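Local coordinates for protein nitroreductase (Mycolicibacterium smegmatis, PDB 6XRI) that probably uses the deazaflavin coenzyme F420 to transfer hydride in the reduction of quinones, at residues I35-T40 and S88-D93. Residues are numbered along the deposited sequence; the frame is centred on the assembly and turned at random.
Sequences IVLFTT and SVQDGD
V89 CG2 approaches the ring of F38 obliquely, nearest CE1 at 3.6 Å, while on the opposite face of the sheet L37 CD2 lies over one face of the Q90 amide, 4.0 Å from its CD. F38 and V89 run side by side in a non-hydrogen-bonded pair, V89 CG2 getting there by standing anti to its own backbone N. The F38 side chain also touches L53 of strand 48-58 and Y62 and M64 of strand 61-65. Replacing F38 by an alanine would probably leave V89 CG2 without the ring it packs against. On the same face V36 CG1 packs 3.5 Å from OD1 of the poorly ordered D91, whose OD2 makes a salt bridge to R55 and a hydrogen bond to Y62 OH. Q90 NE2 hydrogen-bonds D26 OD2. Between these faces L37 and Q90 exchange two nearly straight backbone bonds, L37 N to Q90 O at 3.0 Å and Q90 N to L37 O at 2.9 Å. T39 N donates to S88 O at 2.8 Å, whereas the return bond from S88 N is weak. Such antiparallel pairing illustrates how a sheet closes on itself: strands 35-41 and 86-91, first and last in its order, complete the six-stranded barrel, consistent with the FMN-binding split-barrel fold.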
loop_
_atom_site.group_PDB
_atom_site.type_symbol
_atom_site.label_atom_id
_atom_site.label_comp_id
_atom_site.label_asym_id
_atom_site.label_seq_id
_atom_site.Cartn_x
_atom_site.Cartn_y
_atom_site.Cartn_z
ATOM N N ILE A 35 3.050 5.791 -0.377
ATOM C CA ILE A 35 3.023 4.468 0.231
ATOM C C ILE A 35 4.346 3.756 -0.017
ATOM O O ILE A 35 5.009 3.944 -1.044
ATOM C CB ILE A 35 1.842 3.631 -0.309
ATOM C CG1 ILE A 35 0.519 4.357 -0.049
ATOM C CG2 ILE A 35 1.818 2.249 0.332
ATOM C CD1 ILE A 35 -0.677 3.814 -0.844
ATOM N N VAL A 36 4.733 2.933 0.956
ATOM C CA VAL A 36 5.868 2.033 0.841
ATOM C C VAL A 36 5.399 0.654 1.269
ATOM O O VAL A 36 4.328 0.487 1.848
ATOM C CB VAL A 36 7.071 2.477 1.694
ATOM C CG1 VAL A 36 7.595 3.794 1.208
ATOM C CG2 VAL A 36 6.662 2.528 3.160
ATOM N N LEU A 37 6.229 -0.342 0.978
ATOM C CA LEU A 37 5.919 -1.736 1.253
ATOM C C LEU A 37 6.925 -2.268 2.261
ATOM O O LEU A 37 8.126 -2.011 2.136
ATOM C CB LEU A 37 5.954 -2.572 -0.034
ATOM C CG LEU A 37 5.422 -4.003 0.071
ATOM C CD1 LEU A 37 3.894 -3.962 0.160
ATOM C CD2 LEU A 37 5.927 -4.857 -1.083
ATOM N N PHE A 38 6.423 -2.984 3.267
ATOM C CA PHE A 38 7.239 -3.682 4.251
ATOM C C PHE A 38 6.991 -5.176 4.117
ATOM O O PHE A 38 5.835 -5.615 4.048
ATOM C CB PHE A 38 6.925 -3.217 5.677
ATOM C CG PHE A 38 7.205 -1.764 5.902
ATOM C CD1 PHE A 38 8.507 -1.334 6.176
ATOM C CD2 PHE A 38 6.180 -0.824 5.806
ATOM C CE1 PHE A 38 8.791 0.010 6.365
ATOM C CE2 PHE A 38 6.445 0.525 5.990
ATOM C CZ PHE A 38 7.756 0.947 6.273
ATOM N N THR A 39 8.074 -5.947 4.075
ATOM C CA THR A 39 7.992 -7.398 3.951
ATOM C C THR A 39 8.383 -8.054 5.274
ATOM O O THR A 39 9.466 -7.794 5.817
ATOM C CB THR A 39 8.869 -7.922 2.808
ATOM O OG1 THR A 39 8.482 -7.326 1.560
ATOM C CG2 THR A 39 8.706 -9.447 2.684
ATOM N N THR A 40 7.498 -8.922 5.768
ATOM C CA THR A 40 7.652 -9.583 7.055
ATOM C C THR A 40 7.622 -11.091 6.833
ATOM O O THR A 40 6.944 -11.596 5.929
ATOM C CB THR A 40 6.555 -9.184 8.087
ATOM O OG1 THR A 40 6.928 -9.647 9.399
ATOM C CG2 THR A 40 5.224 -9.772 7.704
ATOM N N SER A 88 12.206 -5.994 5.293
ATOM C CA SER A 88 12.655 -5.311 4.091
ATOM C C SER A 88 11.632 -4.258 3.697
ATOM O O SER A 88 10.427 -4.428 3.913
ATOM C CB SER A 88 12.859 -6.308 2.945
ATOM O OG SER A 88 13.718 -7.351 3.368
ATOM N N VAL A 89 12.121 -3.165 3.123
ATOM C CA VAL A 89 11.254 -2.083 2.672
ATOM C C VAL A 89 11.495 -1.821 1.191
ATOM O O VAL A 89 12.634 -1.836 0.714
ATOM C CB VAL A 89 11.454 -0.797 3.510
ATOM C CG1 VAL A 89 12.861 -0.264 3.351
ATOM C CG2 VAL A 89 10.417 0.295 3.143
ATOM N N GLN A 90 10.404 -1.590 0.470
ATOM C CA GLN A 90 10.434 -1.193 -0.928
ATOM C C GLN A 90 9.793 0.180 -1.050
ATOM O O GLN A 90 8.603 0.334 -0.748
ATOM C CB GLN A 90 9.693 -2.215 -1.788
ATOM C CG GLN A 90 10.171 -3.667 -1.586
ATOM C CD GLN A 90 9.585 -4.637 -2.638
ATOM O OE1 GLN A 90 9.133 -4.207 -3.698
ATOM N NE2 GLN A 90 9.590 -5.937 -2.339
ATOM N N ASP A 91 10.584 1.168 -1.479
ATOM C CA ASP A 91 10.120 2.542 -1.683
ATOM C C ASP A 91 10.375 2.957 -3.137
ATOM O O ASP A 91 11.513 3.247 -3.525
ATOM C CB ASP A 91 10.799 3.490 -0.701
ATOM C CG ASP A 91 10.277 4.909 -0.813
ATOM O OD1 ASP A 91 9.262 5.118 -1.543
ATOM O OD2 ASP A 91 10.895 5.793 -0.166
ATOM N N GLY A 92 9.315 2.995 -3.937
ATOM C CA GLY A 92 9.472 3.310 -5.348
ATOM C C GLY A 92 10.370 2.285 -6.010
ATOM O O GLY A 92 10.041 1.093 -6.087
ATOM N N ASP A 93 11.532 2.738 -6.484
ATOM C CA ASP A 93 12.496 1.875 -7.153
ATOM C C ASP A 93 13.684 1.545 -6.261
ATOM O O ASP A 93 14.734 1.120 -6.759
ATOM C CB ASP A 93 12.973 2.525 -8.452
ATOM C CG ASP A 93 11.819 3.016 -9.328
ATOM O OD1 ASP A 93 10.837 2.271 -9.545
ATOM O OD2 ASP A 93 11.890 4.169 -9.797
#